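Local coordinates for peroxisomal membrane protein PEX15 (Saccharomyces cerevisiae, PDB 5VXV), which docks the Pex1/Pex6 AAA-ATPase on the peroxisomal membrane, so that the motor can extract the PEX5 receptor during peroxisome biogenesis, at residues I130-T135 with L178-T184; I141-Q147 with T184-L190. All blocks are in the same frame, centred on the assembly; numbering follows the deposited sequence.

Both interactions belong to the largely alpha-helical piece of PEX15, predicted to be cytosolic, and use the short helix 181-187, whose residue Thr-184 they share. In interaction 1 its first half, with the turn before it, meets the end of helix 112-136; in interaction 2 its second half, with the chain that follows, meets the start of helix 143-161. Their centres lie 11 Å apart, on the same side of the chain's centre. Along the sequence the segments alternate (130-135, 141-147, then 178-184 and 184-190), so the later helix covers one end of the hairpin formed by two consecutive helices. The Tyr-133 hydroxyl, probably hydrogen-bonded to Asp-142 N, links the two contacts within that hairpin.

Interaction 1: I130-T135 with L178-T184; sequences IFVYIT and LPKLSPT
Near the C-terminal end of helix 112-136, Ile-130, Phe-131, Ile-134 and Thr-135 pack against the type I turn Leu-178 to Leu-181 and the first turn of helix 181-187, in an alpha-helical domain. In the conformer described, Leu-178 divides its two methyls between neighbours: CD1 lies 3.8 Å from Ile-130 CG2, with the two side chains crossing at about a right angle, while CD2 meets Phe-131 CB. The same Ile-130 methyl also reaches Leu-181 CD1. One turn on, Ile-134 holds CG1 between its backbone N and carbonyl carbon (chi1 65°), which sends CD1 across to Lys-180 CB at 3.8 Å; its other branch, CG2, faces Thr-184 CG2. Beta-branched isoleucine suits this place because its two arms reach different partners, and Leu-146 of helix 143-161 touches it as well.

Lys-180 is amphipathic. Its extended chain brings CD to 3.9 Å from Phe-131 CE1, at an oblique approach to the ring, and ends with NZ 3.6 Å from Thr-135 OG1, near but not hydrogen-bonded. In the conformer described, that hydroxyl sits above the centre of the Phe-131 ring and donates to Phe-131 O at 2.8 Å, where it and Thr-135 N approach from opposite faces of the carbonyl plane. A water donates to Ile-134 O at 2.7 Å and is also hydrogen-bonded to Thr-184 OG1, spanning the two segments where no direct hydrogen bond does. The contact is therefore apolar at its buried side and lined by the lysine's methylenes toward the surface, which would let the ammonium group stay near solvent.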
loop_
_atom_site.group_PDB
_atom_site.type_symbol
_atom_site.label_atom_id
_atom_site.label_comp_id
_atom_site.label_asym_id
_atom_site.label_seq_id
_atom_site.Cartn_x
_atom_site.Cartn_y
_atom_site.Cartn_z
ATOM N N ILE A 130 -4.343 6.655 -9.081
ATOM C CA ILE A 130 -3.431 7.785 -9.235
ATOM C C ILE A 130 -4.077 8.870 -10.087
ATOM O O ILE A 130 -3.991 10.062 -9.768
ATOM C CB ILE A 130 -2.087 7.314 -9.823
ATOM C CG1 ILE A 130 -1.333 6.463 -8.795
ATOM C CG2 ILE A 130 -1.222 8.505 -10.229
ATOM C CD1 ILE A 130 -0.172 5.680 -9.374
ATOM N N PHE A 131 -4.743 8.480 -11.177
ATOM C CA PHE A 131 -5.423 9.467 -12.011
ATOM C C PHE A 131 -6.517 10.177 -11.226
ATOM O O PHE A 131 -6.651 11.405 -11.294
ATOM C CB PHE A 131 -6.009 8.805 -13.259
ATOM C CG PHE A 131 -6.810 9.748 -14.119
ATOM C CD1 PHE A 131 -6.199 10.482 -15.120
ATOM C CD2 PHE A 131 -8.170 9.913 -13.914
ATOM C CE1 PHE A 131 -6.925 11.356 -15.903
ATOM C CE2 PHE A 131 -8.902 10.790 -14.696
ATOM C CZ PHE A 131 -8.276 11.511 -15.693
ATOM N N VAL A 132 -7.328 9.414 -10.489
ATOM C CA VAL A 132 -8.372 10.018 -9.665
ATOM C C VAL A 132 -7.763 11.027 -8.703
ATOM O O VAL A 132 -8.268 12.145 -8.544
ATOM C CB VAL A 132 -9.161 8.931 -8.911
ATOM C CG1 VAL A 132 -10.102 9.556 -7.877
ATOM C CG2 VAL A 132 -9.956 8.077 -9.888
ATOM N N TYR A 133 -6.665 10.649 -8.045
ATOM C CA TYR A 133 -6.111 11.503 -7.001
ATOM C C TYR A 133 -5.581 12.811 -7.576
ATOM O O TYR A 133 -5.894 13.892 -7.066
ATOM C CB TYR A 133 -5.007 10.774 -6.233
ATOM C CG TYR A 133 -4.488 11.612 -5.086
ATOM C CD1 TYR A 133 -5.164 11.659 -3.876
ATOM C CD2 TYR A 133 -3.349 12.385 -5.228
ATOM C CE1 TYR A 133 -4.709 12.439 -2.832
ATOM C CE2 TYR A 133 -2.884 13.170 -4.193
ATOM C CZ TYR A 133 -3.568 13.197 -2.999
ATOM O OH TYR A 133 -3.104 13.983 -1.970
ATOM N N ILE A 134 -4.768 12.740 -8.635
ATOM C CA ILE A 134 -4.143 13.957 -9.143
ATOM C C ILE A 134 -5.152 14.855 -9.850
ATOM O O ILE A 134 -4.884 16.047 -10.040
ATOM C CB ILE A 134 -2.956 13.633 -10.073
ATOM C CG1 ILE A 134 -3.419 12.920 -11.348
ATOM C CG2 ILE A 134 -1.919 12.801 -9.322
ATOM C CD1 ILE A 134 -2.314 12.708 -12.369
ATOM N N THR A 135 -6.294 14.303 -10.263
ATOM C CA THR A 135 -7.360 15.106 -10.854
ATOM C C THR A 135 -8.229 15.734 -9.768
ATOM O O THR A 135 -8.387 16.958 -9.710
ATOM C CB THR A 135 -8.219 14.238 -11.784
ATOM O OG1 THR A 135 -7.399 13.658 -12.805
ATOM C CG2 THR A 135 -9.330 15.063 -12.435
ATOM N N LEU A 178 -0.391 7.488 -18.189
ATOM C CA LEU A 178 -1.098 8.512 -17.418
ATOM C C LEU A 178 -0.507 9.859 -17.804
ATOM O O LEU A 178 0.335 10.414 -17.084
ATOM C CB LEU A 178 -0.983 8.271 -15.912
ATOM C CG LEU A 178 -1.819 7.151 -15.281
ATOM C CD1 LEU A 178 -1.640 7.180 -13.770
ATOM C CD2 LEU A 178 -3.295 7.263 -15.640
ATOM N N PRO A 179 -0.923 10.417 -18.946
ATOM C CA PRO A 179 -0.272 11.644 -19.446
ATOM C C PRO A 179 -0.341 12.828 -18.499
ATOM O O PRO A 179 0.503 13.727 -18.606
ATOM C CB PRO A 179 -1.024 11.928 -20.755
ATOM C CG PRO A 179 -1.567 10.602 -21.170
ATOM C CD PRO A 179 -1.922 9.902 -19.897
ATOM N N LYS A 180 -1.311 12.875 -17.584
ATOM C CA LYS A 180 -1.371 13.972 -16.624
ATOM C C LYS A 180 -0.290 13.888 -15.556
ATOM O O LYS A 180 -0.106 14.859 -14.814
ATOM C CB LYS A 180 -2.735 14.006 -15.928
ATOM C CG LYS A 180 -3.866 14.617 -16.737
ATOM C CD LYS A 180 -5.114 14.772 -15.875
ATOM C CE LYS A 180 -6.306 15.257 -16.683
ATOM N NZ LYS A 180 -7.474 15.588 -15.821
ATOM N N LEU A 181 0.432 12.770 -15.459
ATOM C CA LEU A 181 1.232 12.513 -14.264
ATOM C C LEU A 181 2.501 13.359 -14.226
ATOM O O LEU A 181 2.757 14.062 -13.244
ATOM C CB LEU A 181 1.582 11.027 -14.170
ATOM C CG LEU A 181 2.283 10.619 -12.872
ATOM C CD1 LEU A 181 1.442 10.967 -11.645
ATOM C CD2 LEU A 181 2.600 9.134 -12.890
ATOM N N SER A 182 3.329 13.284 -15.268
ATOM C CA SER A 182 4.575 14.044 -15.251
ATOM C C SER A 182 4.327 15.535 -15.062
ATOM O O SER A 182 5.010 16.151 -14.227
ATOM C CB SER A 182 5.379 13.764 -16.524
ATOM O OG SER A 182 6.555 14.557 -16.564
ATOM N N PRO A 183 3.391 16.172 -15.775
ATOM C CA PRO A 183 3.105 17.590 -15.489
ATOM C C PRO A 183 2.789 17.861 -14.027
ATOM O O PRO A 183 3.301 18.832 -13.456
ATOM C CB PRO A 183 1.906 17.888 -16.400
ATOM C CG PRO A 183 2.013 16.912 -17.507
ATOM C CD PRO A 183 2.613 15.671 -16.923
ATOM N N THR A 184 1.944 17.034 -13.406
ATOM C CA THR A 184 1.641 17.205 -11.988
ATOM C C THR A 184 2.900 17.065 -11.141
ATOM O O THR A 184 3.206 17.932 -10.315
ATOM C CB THR A 184 0.583 16.185 -11.549
ATOM O OG1 THR A 184 -0.682 16.525 -12.128
ATOM C CG2 THR A 184 0.440 16.146 -10.026
HETATM O O HOH W 1 -2.797 17.735 -10.047
#

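Interaction 2: I141-Q147 with T184-L190; sequences IDVVGLQ and TLKGLYL
Leu-190 and Val-143 meet at one end of a contact in which the first turn of helix 143-161 packs against the end of helix 181-187 and, mainly, the extended chain that leaves it. Their side chains cross at a slant, and Gln-147, one turn beyond Val-143, runs at about a right angle to Leu-190. The glutamine chain is fully extended, with CG anti to the backbone N (chi1 -180°). A long residue suits this border, since its stem carries the amide to the leucine methyls: OE1 lies 3.2 Å from Leu-190 CD1, a van der Waals contact and not a hydrogen bond, while NE2 is hydrogen-bonded to Glu-151 OE2. Val-144 CG2 adds a perpendicular approach to Leu-190 CD2.

At the other end Ile-141 and Leu-188 also cross at about a right angle, with the isoleucine presenting CB, CG1 and CG2 to Leu-188 CD1; the nearest is CG2, at 3.7 Å. Between these ends Val-143 CG2 lies against Leu-188 CB. Deeper in, Leu-146 meets Leu-185 obliquely, CD2 to CD2 at 3.6 Å, and its branched tip fits the buried side.

Asp-142 turns away from this interface and is the N-cap of helix 143-161, satisfying an amide of the first turn: Gly-145 N donates to Asp-142 OD1 at 3.0 Å, nearly straight (168° at the hydrogen) and from above the carboxylate plane.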
loop_
_atom_site.group_PDB
_atom_site.type_symbol
_atom_site.label_atom_id
_atom_site.label_comp_id
_atom_site.label_asym_id
_atom_site.label_seq_id
_atom_site.Cartn_x
_atom_site.Cartn_y
_atom_site.Cartn_z
ATOM N N ILE A 141 -2.926 18.811 -3.078
ATOM C CA ILE A 141 -2.165 17.565 -3.148
ATOM C C ILE A 141 -1.322 17.389 -1.891
ATOM O O ILE A 141 -0.665 18.327 -1.425
ATOM C CB ILE A 141 -1.263 17.543 -4.398
ATOM C CG1 ILE A 141 -2.094 17.604 -5.684
ATOM C CG2 ILE A 141 -0.364 16.297 -4.389
ATOM C CD1 ILE A 141 -2.829 16.322 -6.035
ATOM N N ASP A 142 -1.323 16.165 -1.362
ATOM C CA ASP A 142 -0.376 15.728 -0.333
ATOM C C ASP A 142 0.904 15.309 -1.047
ATOM O O ASP A 142 1.004 14.195 -1.566
ATOM C CB ASP A 142 -0.978 14.588 0.483
ATOM C CG ASP A 142 -0.019 14.022 1.518
ATOM O OD1 ASP A 142 1.144 14.465 1.592
ATOM O OD2 ASP A 142 -0.443 13.110 2.258
ATOM N N VAL A 143 1.886 16.211 -1.072
ATOM C CA VAL A 143 3.090 16.000 -1.876
ATOM C C VAL A 143 3.849 14.769 -1.392
ATOM O O VAL A 143 4.253 13.913 -2.190
ATOM C CB VAL A 143 3.969 17.265 -1.848
ATOM C CG1 VAL A 143 5.385 16.978 -2.332
ATOM C CG2 VAL A 143 3.338 18.357 -2.698
ATOM N N VAL A 144 4.054 14.658 -0.079
ATOM C CA VAL A 144 4.831 13.543 0.459
ATOM C C VAL A 144 4.078 12.231 0.276
ATOM O O VAL A 144 4.668 11.207 -0.096
ATOM C CB VAL A 144 5.185 13.796 1.935
ATOM C CG1 VAL A 144 5.897 12.583 2.536
ATOM C CG2 VAL A 144 6.062 15.029 2.054
ATOM N N GLY A 145 2.772 12.235 0.529
ATOM C CA GLY A 145 1.986 11.032 0.316
ATOM C C GLY A 145 1.971 10.599 -1.136
ATOM O O GLY A 145 1.982 9.401 -1.438
ATOM N N LEU A 146 1.945 11.566 -2.058
ATOM C CA LEU A 146 1.927 11.232 -3.479
ATOM C C LEU A 146 3.264 10.655 -3.927
ATOM O O LEU A 146 3.296 9.671 -4.675
ATOM C CB LEU A 146 1.561 12.466 -4.306
ATOM C CG LEU A 146 1.503 12.268 -5.823
ATOM C CD1 LEU A 146 0.599 11.102 -6.201
ATOM C CD2 LEU A 146 1.030 13.545 -6.499
ATOM N N GLN A 147 4.380 11.234 -3.472
ATOM C CA GLN A 147 5.679 10.623 -3.738
ATOM C C GLN A 147 5.697 9.176 -3.263
ATOM O O GLN A 147 6.140 8.279 -3.986
ATOM C CB GLN A 147 6.805 11.411 -3.062
ATOM C CG GLN A 147 8.187 10.803 -3.322
ATOM C CD GLN A 147 9.298 11.443 -2.514
ATOM O OE1 GLN A 147 9.063 12.337 -1.704
ATOM N NE2 GLN A 147 10.520 10.974 -2.728
ATOM N N THR A 184 1.944 17.034 -13.406
ATOM C CA THR A 184 1.641 17.205 -11.988
ATOM C C THR A 184 2.900 17.065 -11.141
ATOM O O THR A 184 3.206 17.932 -10.315
ATOM C CB THR A 184 0.583 16.185 -11.549
ATOM O OG1 THR A 184 -0.682 16.525 -12.128
ATOM C CG2 THR A 184 0.440 16.146 -10.026
ATOM N N LEU A 185 3.645 15.975 -11.335
ATOM C CA LEU A 185 4.770 15.684 -10.454
ATOM C C LEU A 185 5.923 16.662 -10.651
ATOM O O LEU A 185 6.686 16.911 -9.709
ATOM C CB LEU A 185 5.244 14.245 -10.671
ATOM C CG LEU A 185 4.215 13.142 -10.402
ATOM C CD1 LEU A 185 4.862 11.772 -10.529
ATOM C CD2 LEU A 185 3.565 13.290 -9.029
ATOM N N LYS A 186 6.074 17.224 -11.854
ATOM C CA LYS A 186 7.109 18.229 -12.081
ATOM C C LYS A 186 6.754 19.583 -11.484
ATOM O O LYS A 186 7.658 20.385 -11.226
ATOM C CB LYS A 186 7.372 18.411 -13.579
ATOM C CG LYS A 186 8.091 17.249 -14.243
ATOM C CD LYS A 186 8.490 17.592 -15.677
ATOM C CE LYS A 186 9.681 18.544 -15.723
ATOM N NZ LYS A 186 10.163 18.776 -17.114
ATOM N N GLY A 187 5.470 19.859 -11.269
ATOM C CA GLY A 187 5.020 21.137 -10.767
ATOM C C GLY A 187 4.805 21.201 -9.274
ATOM O O GLY A 187 4.453 22.267 -8.760
ATOM N N LEU A 188 5.002 20.094 -8.563
ATOM C CA LEU A 188 4.858 20.031 -7.117
ATOM C C LEU A 188 6.221 19.766 -6.497
ATOM O O LEU A 188 6.993 18.948 -7.006
ATOM C CB LEU A 188 3.870 18.936 -6.716
ATOM C CG LEU A 188 2.452 19.111 -7.258
ATOM C CD1 LEU A 188 1.667 17.823 -7.094
ATOM C CD2 LEU A 188 1.750 20.262 -6.558
ATOM N N TYR A 189 6.513 20.452 -5.394
ATOM C CA TYR A 189 7.865 20.505 -4.858
ATOM C C TYR A 189 7.920 19.962 -3.439
ATOM O O TYR A 189 7.106 20.334 -2.587
ATOM C CB TYR A 189 8.397 21.936 -4.906
ATOM C CG TYR A 189 8.620 22.393 -6.323
ATOM C CD1 TYR A 189 9.803 22.097 -6.984
ATOM C CD2 TYR A 189 7.637 23.086 -7.014
ATOM C CE1 TYR A 189 10.009 22.498 -8.287
ATOM C CE2 TYR A 189 7.835 23.490 -8.318
ATOM C CZ TYR A 189 9.023 23.191 -8.950
ATOM O OH TYR A 189 9.227 23.592 -10.249
ATOM N N LEU A 190 8.888 19.076 -3.206
ATOM C CA LEU A 190 9.226 18.633 -1.861
ATOM C C LEU A 190 10.129 19.636 -1.160
ATOM O O LEU A 190 10.075 19.768 0.067
ATOM C CB LEU A 190 9.906 17.266 -1.935
ATOM C CG LEU A 190 8.977 16.139 -2.386
ATOM C CD1 LEU A 190 9.731 15.062 -3.146
ATOM C CD2 LEU A 190 8.271 15.545 -1.178
#